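PDB 1X9F: hemoglobin chain d1 from Lumbricus terrestris, which probably carries oxygen through a heme group as one of the globin chains of the earthworm's multisubunit hemoglobin. Local coordinates for residues R48-G51 with P57-G60; I36-E41 with F107-L112. All coordinates share one frame; numbering follows the deposited sequence.

Contact 1 (R48-G51 with P57-G60). With HEM (protoporphyrin IX containing Fe), chain T.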
loop_
_atom_site.group_PDB
_atom_site.type_symbol
_atom_site.label_atom_id
_atom_site.label_comp_id
_atom_site.label_asym_id
_atom_site.label_seq_id
_atom_site.Cartn_x
_atom_site.Cartn_y
_atom_site.Cartn_z
ATOM N N ARG D 48 -12.061 -17.678 28.470
ATOM C CA ARG D 48 -10.822 -18.346 28.858
ATOM C C ARG D 48 -9.622 -17.913 28.003
ATOM O O ARG D 48 -8.473 -18.141 28.381
ATOM C CB ARG D 48 -11.020 -19.868 28.785
ATOM C CG ARG D 48 -10.189 -20.703 29.767
ATOM C CD ARG D 48 -8.825 -21.177 29.236
ATOM N NE ARG D 48 -8.933 -22.062 28.071
ATOM C CZ ARG D 48 -7.915 -22.425 27.288
ATOM N NH1 ARG D 48 -6.684 -21.987 27.526
ATOM N NH2 ARG D 48 -8.131 -23.234 26.255
ATOM N N VAL D 49 -9.879 -17.276 26.863
ATOM C CA VAL D 49 -8.800 -16.901 25.945
ATOM C C VAL D 49 -8.656 -15.389 25.723
ATOM O O VAL D 49 -8.122 -14.963 24.697
ATOM C CB VAL D 49 -8.920 -17.640 24.578
ATOM C CG1 VAL D 49 -8.759 -19.150 24.757
ATOM C CG2 VAL D 49 -10.243 -17.309 23.875
ATOM N N ARG D 50 -9.118 -14.591 26.686
ATOM C CA ARG D 50 -9.102 -13.120 26.593
ATOM C C ARG D 50 -9.801 -12.589 25.335
ATOM O O ARG D 50 -9.185 -11.939 24.487
ATOM C CB ARG D 50 -7.674 -12.561 26.715
ATOM C CG ARG D 50 -6.995 -12.890 28.044
ATOM C CD ARG D 50 -5.715 -12.098 28.324
ATOM N NE ARG D 50 -5.873 -10.638 28.436
ATOM C CZ ARG D 50 -6.885 -9.981 29.021
ATOM N NH1 ARG D 50 -7.901 -10.626 29.597
ATOM N NH2 ARG D 50 -6.875 -8.653 29.040
ATOM N N GLY D 51 -11.096 -12.878 25.231
ATOM C CA GLY D 51 -11.913 -12.401 24.120
ATOM C C GLY D 51 -12.174 -10.912 24.218
ATOM O O GLY D 51 -12.588 -10.282 23.245
ATOM N N PRO D 57 -1.682 -11.852 23.651
ATOM C CA PRO D 57 -1.073 -13.089 23.183
ATOM C C PRO D 57 -1.950 -14.326 23.429
ATOM O O PRO D 57 -1.896 -15.267 22.635
ATOM C CB PRO D 57 0.244 -13.156 23.971
ATOM C CG PRO D 57 -0.036 -12.378 25.220
ATOM C CD PRO D 57 -0.927 -11.255 24.772
ATOM N N GLU D 58 -2.753 -14.326 24.494
ATOM C CA GLU D 58 -3.655 -15.461 24.775
ATOM C C GLU D 58 -4.667 -15.639 23.671
ATOM O O GLU D 58 -4.908 -16.757 23.207
ATOM C CB GLU D 58 -4.417 -15.283 26.087
ATOM C CG GLU D 58 -3.546 -15.307 27.326
ATOM C CD GLU D 58 -2.718 -14.044 27.475
ATOM O OE1 GLU D 58 -3.148 -12.964 27.001
ATOM O OE2 GLU D 58 -1.625 -14.133 28.071
ATOM N N PHE D 59 -5.273 -14.530 23.258
ATOM C CA PHE D 59 -6.256 -14.616 22.203
ATOM C C PHE D 59 -5.601 -14.858 20.842
ATOM O O PHE D 59 -6.173 -15.548 19.991
ATOM C CB PHE D 59 -7.187 -13.400 22.180
ATOM C CG PHE D 59 -8.318 -13.549 21.206
ATOM C CD1 PHE D 59 -9.510 -14.166 21.579
ATOM C CD2 PHE D 59 -8.169 -13.120 19.889
ATOM C CE1 PHE D 59 -10.551 -14.327 20.657
ATOM C CE2 PHE D 59 -9.197 -13.275 18.962
ATOM C CZ PHE D 59 -10.393 -13.878 19.347
ATOM N N GLY D 60 -4.399 -14.304 20.649
ATOM C CA GLY D 60 -3.634 -14.541 19.415
ATOM C C GLY D 60 -3.341 -16.018 19.237
ATOM O O GLY D 60 -3.393 -16.542 18.121
HETATM C CHA HEM T . -11.757 -23.486 20.119
HETATM C CHB HEM T . -11.698 -24.352 15.329
HETATM C CHC HEM T . -15.556 -21.405 14.698
HETATM C CHD HEM T . -15.815 -20.852 19.579
HETATM C C1A HEM T . -11.341 -23.921 18.791
HETATM C C2A HEM T . -10.202 -24.694 18.667
HETATM C C3A HEM T . -10.116 -24.990 17.238
HETATM C C4A HEM T . -11.320 -24.295 16.738
HETATM C CMA HEM T . -9.074 -25.795 16.499
HETATM C CAA HEM T . -9.246 -25.078 19.761
HETATM C CBA HEM T . -9.410 -26.495 20.266
HETATM C CGA HEM T . -8.273 -26.665 21.252
HETATM O O1A HEM T . -7.093 -26.730 20.835
HETATM O O2A HEM T . -8.563 -26.722 22.465
HETATM C C1B HEM T . -12.800 -23.612 14.722
HETATM C C2B HEM T . -12.979 -23.611 13.349
HETATM C C3B HEM T . -14.039 -22.771 13.240
HETATM C C4B HEM T . -14.452 -22.340 14.471
HETATM C CMB HEM T . -12.217 -24.334 12.254
HETATM C CAB HEM T . -14.566 -22.521 12.053
HETATM C CBB HEM T . -15.136 -22.483 10.824
HETATM C C1C HEM T . -15.958 -20.945 16.036
HETATM C C2C HEM T . -17.005 -20.056 16.189
HETATM C C3C HEM T . -17.080 -19.914 17.545
HETATM C C4C HEM T . -16.066 -20.671 18.128
HETATM C CMC HEM T . -17.890 -19.419 15.138
HETATM C CAC HEM T . -18.092 -18.981 18.127
HETATM C CBC HEM T . -18.434 -19.002 19.497
HETATM C C1D HEM T . -14.702 -21.593 20.211
HETATM C C2D HEM T . -14.471 -21.582 21.591
HETATM C C3D HEM T . -13.320 -22.316 21.777
HETATM C C4D HEM T . -12.969 -22.725 20.409
HETATM C CMD HEM T . -15.304 -20.909 22.653
HETATM C CAD HEM T . -12.600 -22.678 23.051
HETATM C CBD HEM T . -11.605 -21.600 23.467
HETATM C CGD HEM T . -10.937 -22.129 24.716
HETATM O O1D HEM T . -10.186 -23.124 24.620
HETATM O O2D HEM T . -11.175 -21.553 25.797
HETATM N NA HEM T . -12.073 -23.676 17.679
HETATM N NB HEM T . -13.662 -22.843 15.445
HETATM N NC HEM T . -15.375 -21.367 17.194
HETATM N ND HEM T . -13.801 -22.262 19.458
HETATM FE FE HEM T . -13.752 -22.556 17.451
#
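Packing of Phe59 against the backbone of Val49 to Gly51 makes up much of this contact. Its chi1 of -173° puts CG beside the carbonyl carbon, laying the ring next to the carbonyls of Val49 and Arg50: Val49 O lies 3.1 Å from Phe59 CB and in the ring plane at the edge, Arg50 O 3.4 Å from that CB, and Gly51 CA obliquely by the ring, 3.9 Å from Phe59 CD1. A flat, apolar ring suits this buried place. Val49 CG2 meets Phe59 CD1 obliquely at 4.0 Å, an apolar touch.

The charged part is looser. Arg50 and Glu58 run side by side and point the same way, as suits long, flexible chains; Arg50 NE is 3.9 Å from Glu58 OE1, a long salt bridge with guanidinium and carboxylate planes 58° apart.

The heme provides the third interaction. Bends at chi2 and chi3 of Arg48 carry NE to 3.2 Å from propionate O2D and NH2 to 2.6 Å from O1D, both weak hydrogen bonds of poor angle. Arginine suits the spot by presenting two N-H groups to one carboxylate, and Val49 CG1 lies over its guanidinium face, 4.2 Å above the plane. Phe59 also meets Trp32 edge-to-face and touches His62, two residues of the carbon monoxide pocket. The whole is the globin CD corner meeting the start of the E helix on the distal side of the heme.

Contact 2 (I36-E41 with F107-L112). With HEM (protoporphyrin IX containing Fe), chain T.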
loop_
_atom_site.group_PDB
_atom_site.type_symbol
_atom_site.label_atom_id
_atom_site.label_comp_id
_atom_site.label_asym_id
_atom_site.label_seq_id
_atom_site.Cartn_x
_atom_site.Cartn_y
_atom_site.Cartn_z
ATOM N N ILE D 36 -16.421 -10.036 16.156
ATOM C CA ILE D 36 -16.801 -9.529 17.478
ATOM C C ILE D 36 -17.343 -8.094 17.443
ATOM O O ILE D 36 -18.118 -7.696 18.320
ATOM C CB ILE D 36 -15.614 -9.663 18.461
ATOM C CG1 ILE D 36 -15.322 -11.144 18.734
ATOM C CG2 ILE D 36 -15.877 -8.900 19.763
ATOM C CD1 ILE D 36 -13.915 -11.423 19.237
ATOM N N ASP D 37 -16.936 -7.323 16.437
ATOM C CA ASP D 37 -17.483 -5.990 16.221
ATOM C C ASP D 37 -18.955 -6.109 15.866
ATOM O O ASP D 37 -19.797 -5.380 16.391
ATOM C CB ASP D 37 -16.760 -5.306 15.069
ATOM C CG ASP D 37 -16.230 -3.953 15.451
ATOM O OD1 ASP D 37 -16.923 -2.945 15.189
ATOM O OD2 ASP D 37 -15.133 -3.794 16.027
ATOM N N ASP D 38 -19.247 -7.050 14.973
ATOM C CA ASP D 38 -20.592 -7.241 14.465
ATOM C C ASP D 38 -21.452 -7.959 15.495
ATOM O O ASP D 38 -22.651 -7.698 15.587
ATOM C CB ASP D 38 -20.553 -8.023 13.147
ATOM C CG ASP D 38 -21.927 -8.153 12.494
ATOM O OD1 ASP D 38 -22.157 -9.160 11.790
ATOM O OD2 ASP D 38 -22.837 -7.305 12.624
ATOM N N HIS D 39 -20.848 -8.861 16.268
ATOM C CA HIS D 39 -21.584 -9.581 17.308
ATOM C C HIS D 39 -20.792 -9.716 18.611
ATOM O O HIS D 39 -20.113 -10.724 18.831
ATOM C CB HIS D 39 -22.000 -10.969 16.822
ATOM C CG HIS D 39 -23.016 -10.956 15.724
ATOM N ND1 HIS D 39 -24.367 -11.111 15.951
ATOM C CD2 HIS D 39 -22.870 -10.851 14.381
ATOM C CE1 HIS D 39 -25.012 -11.084 14.797
ATOM N NE2 HIS D 39 -24.127 -10.930 13.829
ATOM N N PRO D 40 -20.885 -8.700 19.471
ATOM C CA PRO D 40 -20.187 -8.699 20.755
ATOM C C PRO D 40 -20.573 -9.814 21.735
ATOM O O PRO D 40 -19.840 -10.029 22.704
ATOM C CB PRO D 40 -20.529 -7.322 21.343
ATOM C CG PRO D 40 -21.762 -6.899 20.642
ATOM C CD PRO D 40 -21.641 -7.446 19.258
ATOM N N GLU D 41 -21.688 -10.516 21.507
ATOM C CA GLU D 41 -22.042 -11.652 22.378
ATOM C C GLU D 41 -20.967 -12.719 22.283
ATOM O O GLU D 41 -20.711 -13.441 23.247
ATOM C CB GLU D 41 -23.387 -12.309 22.028
ATOM C CG GLU D 41 -24.412 -11.425 21.353
ATOM C CD GLU D 41 -24.159 -11.289 19.870
ATOM O OE1 GLU D 41 -24.393 -12.266 19.121
ATOM O OE2 GLU D 41 -23.732 -10.194 19.459
ATOM N N PHE D 107 -19.402 -16.438 11.375
ATOM C CA PHE D 107 -18.001 -16.707 11.111
ATOM C C PHE D 107 -17.736 -16.792 9.610
ATOM O O PHE D 107 -16.848 -16.108 9.090
ATOM C CB PHE D 107 -17.561 -18.000 11.789
ATOM C CG PHE D 107 -16.136 -18.367 11.511
ATOM C CD1 PHE D 107 -15.136 -18.044 12.420
ATOM C CD2 PHE D 107 -15.789 -19.042 10.343
ATOM C CE1 PHE D 107 -13.810 -18.386 12.172
ATOM C CE2 PHE D 107 -14.467 -19.381 10.081
ATOM C CZ PHE D 107 -13.476 -19.057 11.001
ATOM N N LEU D 108 -18.507 -17.638 8.932
ATOM C CA LEU D 108 -18.392 -17.819 7.499
ATOM C C LEU D 108 -18.579 -16.502 6.761
ATOM O O LEU D 108 -17.825 -16.204 5.834
ATOM C CB LEU D 108 -19.420 -18.843 7.016
ATOM C CG LEU D 108 -19.461 -19.166 5.516
ATOM C CD1 LEU D 108 -18.112 -19.653 5.001
ATOM C CD2 LEU D 108 -20.545 -20.197 5.242
ATOM N N LYS D 109 -19.578 -15.719 7.175
ATOM C CA LYS D 109 -19.853 -14.419 6.552
ATOM C C LYS D 109 -18.606 -13.540 6.564
ATOM O O LYS D 109 -18.263 -12.913 5.559
ATOM C CB LYS D 109 -21.009 -13.687 7.256
ATOM C CG LYS D 109 -21.549 -12.474 6.481
ATOM C CD LYS D 109 -21.566 -11.194 7.329
ATOM C CE LYS D 109 -22.706 -11.166 8.344
ATOM N NZ LYS D 109 -22.685 -9.925 9.175
ATOM N N HIS D 110 -17.929 -13.511 7.705
ATOM C CA HIS D 110 -16.764 -12.666 7.854
ATOM C C HIS D 110 -15.497 -13.272 7.281
ATOM O O HIS D 110 -14.652 -12.542 6.767
ATOM C CB HIS D 110 -16.569 -12.286 9.306
ATOM C CG HIS D 110 -17.515 -11.231 9.773
ATOM N ND1 HIS D 110 -18.684 -11.522 10.444
ATOM C CD2 HIS D 110 -17.466 -9.882 9.669
ATOM C CE1 HIS D 110 -19.312 -10.398 10.736
ATOM N NE2 HIS D 110 -18.594 -9.388 10.277
ATOM N N LEU D 111 -15.356 -14.593 7.370
ATOM C CA LEU D 111 -14.261 -15.263 6.688
ATOM C C LEU D 111 -14.286 -14.906 5.201
ATOM O O LEU D 111 -13.271 -14.484 4.649
ATOM C CB LEU D 111 -14.330 -16.776 6.881
ATOM C CG LEU D 111 -13.231 -17.575 6.175
ATOM C CD1 LEU D 111 -11.834 -17.242 6.721
ATOM C CD2 LEU D 111 -13.516 -19.069 6.266
ATOM N N LEU D 112 -15.453 -15.030 4.569
ATOM C CA LEU D 112 -15.583 -14.739 3.139
ATOM C C LEU D 112 -15.276 -13.282 2.798
ATOM O O LEU D 112 -14.664 -12.993 1.763
ATOM C CB LEU D 112 -16.968 -15.138 2.621
ATOM C CG LEU D 112 -17.294 -16.635 2.610
ATOM C CD1 LEU D 112 -18.590 -16.878 1.849
ATOM C CD2 LEU D 112 -16.178 -17.463 1.992
HETATM C CHA HEM T . -11.757 -23.486 20.119
HETATM C CHB HEM T . -11.698 -24.352 15.329
HETATM C CHC HEM T . -15.556 -21.405 14.698
HETATM C CHD HEM T . -15.815 -20.852 19.579
HETATM C C1A HEM T . -11.341 -23.921 18.791
HETATM C C2A HEM T . -10.202 -24.694 18.667
HETATM C C3A HEM T . -10.116 -24.990 17.238
HETATM C C4A HEM T . -11.320 -24.295 16.738
HETATM C CMA HEM T . -9.074 -25.795 16.499
HETATM C CAA HEM T . -9.246 -25.078 19.761
HETATM C CBA HEM T . -9.410 -26.495 20.266
HETATM C CGA HEM T . -8.273 -26.665 21.252
HETATM O O1A HEM T . -7.093 -26.730 20.835
HETATM O O2A HEM T . -8.563 -26.722 22.465
HETATM C C1B HEM T . -12.800 -23.612 14.722
HETATM C C2B HEM T . -12.979 -23.611 13.349
HETATM C C3B HEM T . -14.039 -22.771 13.240
HETATM C C4B HEM T . -14.452 -22.340 14.471
HETATM C CMB HEM T . -12.217 -24.334 12.254
HETATM C CAB HEM T . -14.566 -22.521 12.053
HETATM C CBB HEM T . -15.136 -22.483 10.824
HETATM C C1C HEM T . -15.958 -20.945 16.036
HETATM C C2C HEM T . -17.005 -20.056 16.189
HETATM C C3C HEM T . -17.080 -19.914 17.545
HETATM C C4C HEM T . -16.066 -20.671 18.128
HETATM C CMC HEM T . -17.890 -19.419 15.138
HETATM C CAC HEM T . -18.092 -18.981 18.127
HETATM C CBC HEM T . -18.434 -19.002 19.497
HETATM C C1D HEM T . -14.702 -21.593 20.211
HETATM C C2D HEM T . -14.471 -21.582 21.591
HETATM C C3D HEM T . -13.320 -22.316 21.777
HETATM C C4D HEM T . -12.969 -22.725 20.409
HETATM C CMD HEM T . -15.304 -20.909 22.653
HETATM C CAD HEM T . -12.600 -22.678 23.051
HETATM C CBD HEM T . -11.605 -21.600 23.467
HETATM C CGD HEM T . -10.937 -22.129 24.716
HETATM O O1D HEM T . -10.186 -23.124 24.620
HETATM O O2D HEM T . -11.175 -21.553 25.797
HETATM N NA HEM T . -12.073 -23.676 17.679
HETATM N NB HEM T . -13.662 -22.843 15.445
HETATM N NC HEM T . -15.375 -21.367 17.194
HETATM N ND HEM T . -13.801 -22.262 19.458
HETATM FE FE HEM T . -13.752 -22.556 17.451
#
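Asp38 reaches across to both Lys109 and His110, and these three residues make the direct contact, burying just 112 Å². The CA atoms of Asp38 and His110 stay 9.4 Å apart, so side chains bridge the gap.

On the more closely packed side, Asp38 CB lies 3.6 Å from His110 CE1, with the carboxylate at the imidazole edge and the planes 59° apart. His110 is buried, and its ND1 is hydrogen-bonded to Ile106 O one turn back, which fixes the rotation of the ring; histidine suits the place because its ND1 is satisfied by that carbonyl while the ring lies against Asp34 and Ile35. Phe107 turns to the heme, CE2 3.3 Å from vinyl carbon CBB and with CAB over one face of the ring, offset toward its rim. Replacing it with an alanine would probably leave this vinyl group without its aromatic cover and open a gap beside Leu31 and Ile35.

The solvent side is held by charge. Lys109, its chain bent at chi2 and chi3, crosses Asp38 at about a right angle and sets NZ 2.8 Å from OD1, a salt bridge entering on the syn side, 34° out of the carboxylate plane. A long lysine suits this exposed span, since its aliphatic part also passes over a His110 face. The arrangement belongs to the B/G helix pairing of the globin fold, here at the end of helix 21-38.

From the N terminus the chain passes through helix 21-38, whose end supplies the first half of contact 2, and enters the loop holding residues 48-51. Contact 1 closes a short loop there, with five residues between its segments, by folding this loop onto the start of helix 57-75. Contact 2 closes only when helix 101-119 arrives, with 65 residues between Glu41 and Phe107, so contact 1 is nested wholly within it. Their centres lie about 17 Å apart, yet they meet where Phe59 CZ packs 4.3 Å from Ile36 CD1. Both also touch the heme, contact 1 at a propionate and contact 2 at a vinyl group, joining three helices and a loop around one cofactor.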